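Local coordinates for protein gamma-glutamyl-gamma-aminobutyraldehyde dehydrogenase (Burkholderia cenocepacia, PDB 4LIH) that probably oxidises aldehydes, gamma-glutamyl-gamma-aminobutyraldehyde among them, to carboxylic acids with NAD(P)+ as the hydride acceptor, at residues A[487-490]-A[491-494]; A[73-76]-A[77-81]; A[119-122]-A[123-127]. All coordinates share one frame; numbering follows the deposited sequence.

Contact 1: residues A[487-490]-A[491-494]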
# COMPACT_ATOMS: atom_id res chain seq x y z
N LEU A 487 11.42 -3.15 0.11
CA LEU A 487 10.48 -4.27 -0.01
C LEU A 487 10.44 -4.79 -1.43
O LEU A 487 10.16 -5.96 -1.64
CB LEU A 487 9.08 -3.90 0.44
CG LEU A 487 8.97 -3.56 1.92
CD1 LEU A 487 7.55 -3.04 2.14
CD2 LEU A 487 9.24 -4.76 2.76
N HIS A 488 10.77 -3.91 -2.39
CA HIS A 488 10.81 -4.24 -3.81
C HIS A 488 11.86 -5.30 -4.12
O HIS A 488 11.75 -5.96 -5.11
CB HIS A 488 11.13 -2.98 -4.64
CG HIS A 488 10.06 -1.94 -4.53
ND1 HIS A 488 8.83 -2.09 -5.11
CD2 HIS A 488 9.99 -0.80 -3.81
CE1 HIS A 488 8.06 -1.07 -4.78
NE2 HIS A 488 8.74 -0.29 -3.97
N ALA A 489 12.84 -5.45 -3.26
CA ALA A 489 13.85 -6.53 -3.41
C ALA A 489 13.21 -7.92 -3.36
O ALA A 489 13.67 -8.86 -4.01
CB ALA A 489 14.95 -6.39 -2.37
N LEU A 490 12.13 -8.05 -2.59
CA LEU A 490 11.46 -9.34 -2.37
C LEU A 490 10.74 -9.88 -3.62
O LEU A 490 10.51 -11.08 -3.75
CB LEU A 490 10.45 -9.23 -1.22
CG LEU A 490 11.10 -8.89 0.12
CD1 LEU A 490 10.13 -8.23 1.07
CD2 LEU A 490 11.73 -10.13 0.74
N GLU A 491 10.41 -8.99 -4.54
CA GLU A 491 9.73 -9.39 -5.77
C GLU A 491 10.62 -10.31 -6.60
O GLU A 491 10.13 -11.18 -7.34
CB GLU A 491 9.30 -8.15 -6.58
CG GLU A 491 8.71 -6.98 -5.76
CD GLU A 491 8.44 -5.69 -6.57
OE1 GLU A 491 8.73 -5.66 -7.77
OE2 GLU A 491 7.94 -4.68 -6.01
N LYS A 492 11.93 -10.16 -6.46
CA LYS A 492 12.87 -10.99 -7.22
C LYS A 492 12.89 -12.44 -6.77
O LYS A 492 13.37 -13.29 -7.51
CB LYS A 492 14.29 -10.41 -7.11
CG LYS A 492 14.37 -8.95 -7.49
CD LYS A 492 15.79 -8.50 -7.69
CE LYS A 492 16.69 -8.85 -6.50
NZ LYS A 492 16.12 -8.35 -5.23
N TYR A 493 12.34 -12.71 -5.58
CA TYR A 493 12.51 -14.00 -4.87
C TYR A 493 11.17 -14.63 -4.51
O TYR A 493 11.14 -15.63 -3.72
CB TYR A 493 13.32 -13.74 -3.59
CG TYR A 493 14.68 -13.10 -3.84
CD1 TYR A 493 15.61 -13.70 -4.70
CD2 TYR A 493 15.02 -11.90 -3.25
CE1 TYR A 493 16.84 -13.12 -4.93
CE2 TYR A 493 16.22 -11.29 -3.52
CZ TYR A 493 17.15 -11.91 -4.34
OH TYR A 493 18.35 -11.34 -4.60
N THR A 494 10.07 -14.01 -5.00
CA THR A 494 8.71 -14.47 -4.78
C THR A 494 7.94 -14.51 -6.11
O THR A 494 8.33 -13.84 -7.07
CB THR A 494 7.92 -13.57 -3.79
OG1 THR A 494 7.88 -12.24 -4.27
CG2 THR A 494 8.59 -13.53 -2.45

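Contact 2: residues A[73-76]-A[77-81]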
# COMPACT_ATOMS: atom_id res chain seq x y z
N ALA A 73 20.52 -30.06 -1.88
CA ALA A 73 20.23 -29.81 -0.46
C ALA A 73 19.24 -28.64 -0.29
O ALA A 73 18.37 -28.65 0.56
CB ALA A 73 21.53 -29.52 0.31
N ALA A 74 19.43 -27.62 -1.12
CA ALA A 74 18.55 -26.47 -1.16
C ALA A 74 17.14 -26.84 -1.57
O ALA A 74 16.13 -26.37 -0.99
CB ALA A 74 19.12 -25.47 -2.12
N ARG A 75 17.07 -27.65 -2.62
CA ARG A 75 15.82 -28.16 -3.18
C ARG A 75 15.13 -29.00 -2.11
O ARG A 75 13.92 -28.86 -1.86
CB ARG A 75 16.09 -28.99 -4.43
CG ARG A 75 14.88 -29.77 -4.97
CD ARG A 75 13.63 -28.87 -5.08
NE ARG A 75 13.94 -27.84 -6.00
CZ ARG A 75 13.30 -26.68 -6.17
NH1 ARG A 75 12.21 -26.33 -5.50
NH2 ARG A 75 13.82 -25.87 -7.05
N ARG A 76 15.91 -29.87 -1.46
CA ARG A 76 15.33 -30.78 -0.48
C ARG A 76 14.75 -29.98 0.67
O ARG A 76 13.60 -30.20 1.08
CB ARG A 76 16.39 -31.74 0.05
CG ARG A 76 15.85 -32.76 1.03
CD ARG A 76 16.97 -33.35 1.88
NE ARG A 76 17.51 -32.33 2.77
CZ ARG A 76 18.79 -32.02 2.91
NH1 ARG A 76 19.75 -32.63 2.20
NH2 ARG A 76 19.13 -31.07 3.79
N ALA A 77 15.52 -29.01 1.14
CA ALA A 77 15.10 -28.24 2.30
C ALA A 77 13.89 -27.36 1.98
O ALA A 77 13.04 -27.18 2.85
CB ALA A 77 16.23 -27.39 2.82
N PHE A 78 13.84 -26.79 0.77
CA PHE A 78 12.68 -25.98 0.41
C PHE A 78 11.39 -26.81 0.31
O PHE A 78 10.33 -26.47 0.85
CB PHE A 78 12.88 -25.26 -0.92
CG PHE A 78 11.74 -24.37 -1.26
CD1 PHE A 78 11.59 -23.14 -0.63
CD2 PHE A 78 10.77 -24.77 -2.18
CE1 PHE A 78 10.50 -22.35 -0.92
CE2 PHE A 78 9.69 -24.01 -2.44
CZ PHE A 78 9.58 -22.77 -1.85
N ASP A 79 11.51 -27.92 -0.42
CA ASP A 79 10.34 -28.76 -0.68
C ASP A 79 9.84 -29.40 0.62
O ASP A 79 8.64 -29.70 0.73
CB ASP A 79 10.64 -29.82 -1.77
CG ASP A 79 10.83 -29.20 -3.16
OD1 ASP A 79 10.36 -28.09 -3.46
OD2 ASP A 79 11.48 -29.83 -4.03
N ALA A 80 10.73 -29.56 1.60
CA ALA A 80 10.40 -30.08 2.95
C ALA A 80 9.83 -29.02 3.88
O ALA A 80 9.27 -29.34 4.92
CB ALA A 80 11.62 -30.72 3.62
N GLY A 81 10.02 -27.75 3.54
CA GLY A 81 9.42 -26.68 4.33
C GLY A 81 10.07 -26.42 5.68
O GLY A 81 9.46 -25.81 6.55

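Contact 3: residues A[119-122]-A[123-127]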
# COMPACT_ATOMS: atom_id res chain seq x y z
N LYS A 119 40.21 -3.85 1.17
CA LYS A 119 39.35 -2.76 1.61
C LYS A 119 39.74 -2.19 2.98
O LYS A 119 39.87 -2.96 3.93
CB LYS A 119 37.93 -3.30 1.65
CG LYS A 119 37.38 -3.68 0.27
CD LYS A 119 36.15 -4.58 0.43
CE LYS A 119 35.00 -3.92 1.17
NZ LYS A 119 34.14 -3.08 0.29
N PRO A 120 39.89 -0.85 3.10
CA PRO A 120 40.33 -0.32 4.39
C PRO A 120 39.55 -0.91 5.61
O PRO A 120 38.32 -1.05 5.55
CB PRO A 120 40.07 1.18 4.24
CG PRO A 120 40.29 1.45 2.77
CD PRO A 120 39.69 0.21 2.11
N ILE A 121 40.26 -1.19 6.71
CA ILE A 121 39.66 -1.69 7.92
C ILE A 121 38.72 -0.64 8.56
O ILE A 121 37.74 -1.02 9.19
CB ILE A 121 40.76 -2.21 8.92
CG1 ILE A 121 40.15 -3.00 10.09
CG2 ILE A 121 41.62 -1.08 9.43
CD1 ILE A 121 39.62 -4.38 9.71
N GLY A 122 38.99 0.64 8.35
CA GLY A 122 38.12 1.71 8.83
C GLY A 122 36.77 1.66 8.08
O GLY A 122 35.73 2.09 8.60
N ASP A 123 36.78 1.16 6.85
CA ASP A 123 35.59 0.96 6.04
C ASP A 123 34.82 -0.32 6.40
O ASP A 123 33.58 -0.31 6.58
CB ASP A 123 35.97 0.91 4.54
CG ASP A 123 36.49 2.28 3.97
OD1 ASP A 123 36.46 3.33 4.65
OD2 ASP A 123 36.86 2.31 2.76
N THR A 124 35.52 -1.45 6.47
CA THR A 124 34.87 -2.76 6.70
C THR A 124 34.19 -2.89 8.06
O THR A 124 33.15 -3.54 8.19
CB THR A 124 35.78 -3.97 6.46
OG1 THR A 124 36.91 -3.95 7.35
CG2 THR A 124 36.22 -4.00 5.02
N THR A 125 34.79 -2.25 9.07
CA THR A 125 34.24 -2.23 10.40
C THR A 125 33.01 -1.36 10.57
O THR A 125 32.24 -1.57 11.52
CB THR A 125 35.28 -1.80 11.46
OG1 THR A 125 35.76 -0.48 11.15
CG2 THR A 125 36.45 -2.78 11.51
N THR A 126 32.81 -0.40 9.66
CA THR A 126 31.77 0.57 9.80
C THR A 126 30.72 0.59 8.68
O THR A 126 29.59 0.98 8.92
CB THR A 126 32.34 1.99 9.92
OG1 THR A 126 33.02 2.34 8.71
CG2 THR A 126 33.29 2.05 11.09
N VAL A 127 31.09 0.19 7.48
CA VAL A 127 30.20 0.18 6.34
C VAL A 127 29.82 -1.25 6.01
O VAL A 127 28.65 -1.60 6.06
CB VAL A 127 30.84 0.89 5.13
CG1 VAL A 127 30.04 0.65 3.84
CG2 VAL A 127 31.04 2.39 5.41

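Contact 1: residues A[487-490]-A[491-494]
The carbonyl oxygen of A489 is gripped twice by K492. NZ of K492 comes to A489 O at 2.8 Å, in the carbonyl plane and on a lone pair, while the K492 backbone N reaches the same oxygen from above that plane at 3.3 Å. The backbone here closes in successive i to i+3 turns, helical in phi/psi but without regular alpha-helical bonds, and runs into strand 494-502. The lysine curls back because its chain bends at chi3 (-52°) and chi4 (-53°). Its ammonium also bonds to R483 O, and the K492 side chain comes within about 6 Å of that of E274, the predicted active-site residue. L490 O is shared too: Y493 N and T494 OG1 meet it from opposite faces of its plane, the hydroxyl at 2.9 Å. R163 holds the same OG1. At the subunit interface, H488 and E491 run side by side, pointing the same way, with ring and carboxylate 73° apart. H488 NE2 bonds to E149 of the second subunit, so the imidazole links that residue to E491 of its own chain. H488 ND1 donates to E491 OE2 at 2.9 Å, striking that oxygen from above the carboxylate plane.

Contact 2: residues A[73-76]-A[77-81]
The guanidinium of R75 meets D79 at its edge: OD1 of D79 lies near the guanidinium plane, and the modelled carboxylate is turned 28° from it. NH1 of R75 donates to D79 OD1 at 3.3 Å, a long but nearly straight bond that arrives on the syn side of the oxygen, tilted out of the carboxylate plane. The carboxylate is modelled too close to the arginine stem, so its orientation is doubtful. The same OD1 sits in plane at the edge of the F78 ring, and R75 NH1 approaches F78 CD2 obliquely at 3.9 Å. Over one face of the R76 guanidinium, 4.1 Å above its plane, lies the carbonyl oxygen of A73.

R75 reaches D79 through two bends, chi2 at 49° and chi3 at 61°, which fold the chain toward the C-terminal end of the helix. This is an i to i+4 salt bridge on the last turns of helix 64-80. The arginine's NH2 also pairs with D245 and its NE with D243, so D79 is one of three carboxylates around this guanidinium, with D245 its strongest partner. R76 sends NH2 to D33.

The backbone carries regular alpha-helical bonds, A77 N to A73 O and F78 N to A74 O, both at 2.9 Å. The helix ends in a Schellman motif at G81, whose positive phi turns the chain while its N bonds back to F78 O at 3.0 Å and, weakly, to A77 O. A74 and A77 touch V197 and S195 of strand 195-199, and F78 also packs on R454 of the second subunit.

Contact 3: residues A[119-122]-A[123-127]
Two threonine hydroxyls turn back onto carbonyls of the preceding turn: T126 OG1 bonds to G122 O at 2.7 Å and T125 OG1 to I121 O at 2.8 Å, each in its carbonyl plane. These are i to i+4 bonds in the opening turns of helix 121-142, with P120 at the N-cap. Both hydroxyls are aimed by a chi1 near +60° (59° in T125, 64° in T126), which sets OG1 between the backbone N and the carbonyl carbon. I121 O accepts a second bond, from T125 N at 3.2 Å. At the start of the helix P120 O takes T124 N at 3.0 Å, with a weak bond from D123 N beside it. T124 OG1 has its partners on helix 106-117, T114 OG1 and S110 O. K119 NZ bonds to N176 O and N304 OD1 and forms a salt bridge with D128, one residue beyond the segment. W17 of helix 14-23 touches I121 and T125, while the aliphatic stem of K119 crosses T124, CB to CG2. The D123 carboxylate lies alongside the proline ring, its OD2 3.5 Å from P120 CG.

How the contacts relate
From the N terminus, contact 2 comes first, at the end of helix 64-80, followed by contact 3 at the start of helix 121-142 and, far along the chain, contact 1 just before strand 494-502. Each joins adjoining segments, so none closes a long loop, and the three stand in series without nesting or crossing. None touches another: nearest atoms of contacts 1 and 2 are about 7 Å apart, those of contacts 1 and 3 about 17 Å. Indirect ties exist. Helix 121-142, opened by contact 3, carries F139 and W138 against contact 1 further along. Strand 157-172 is reached by contact 2 through V168 and by contact 1 through R163 and V166.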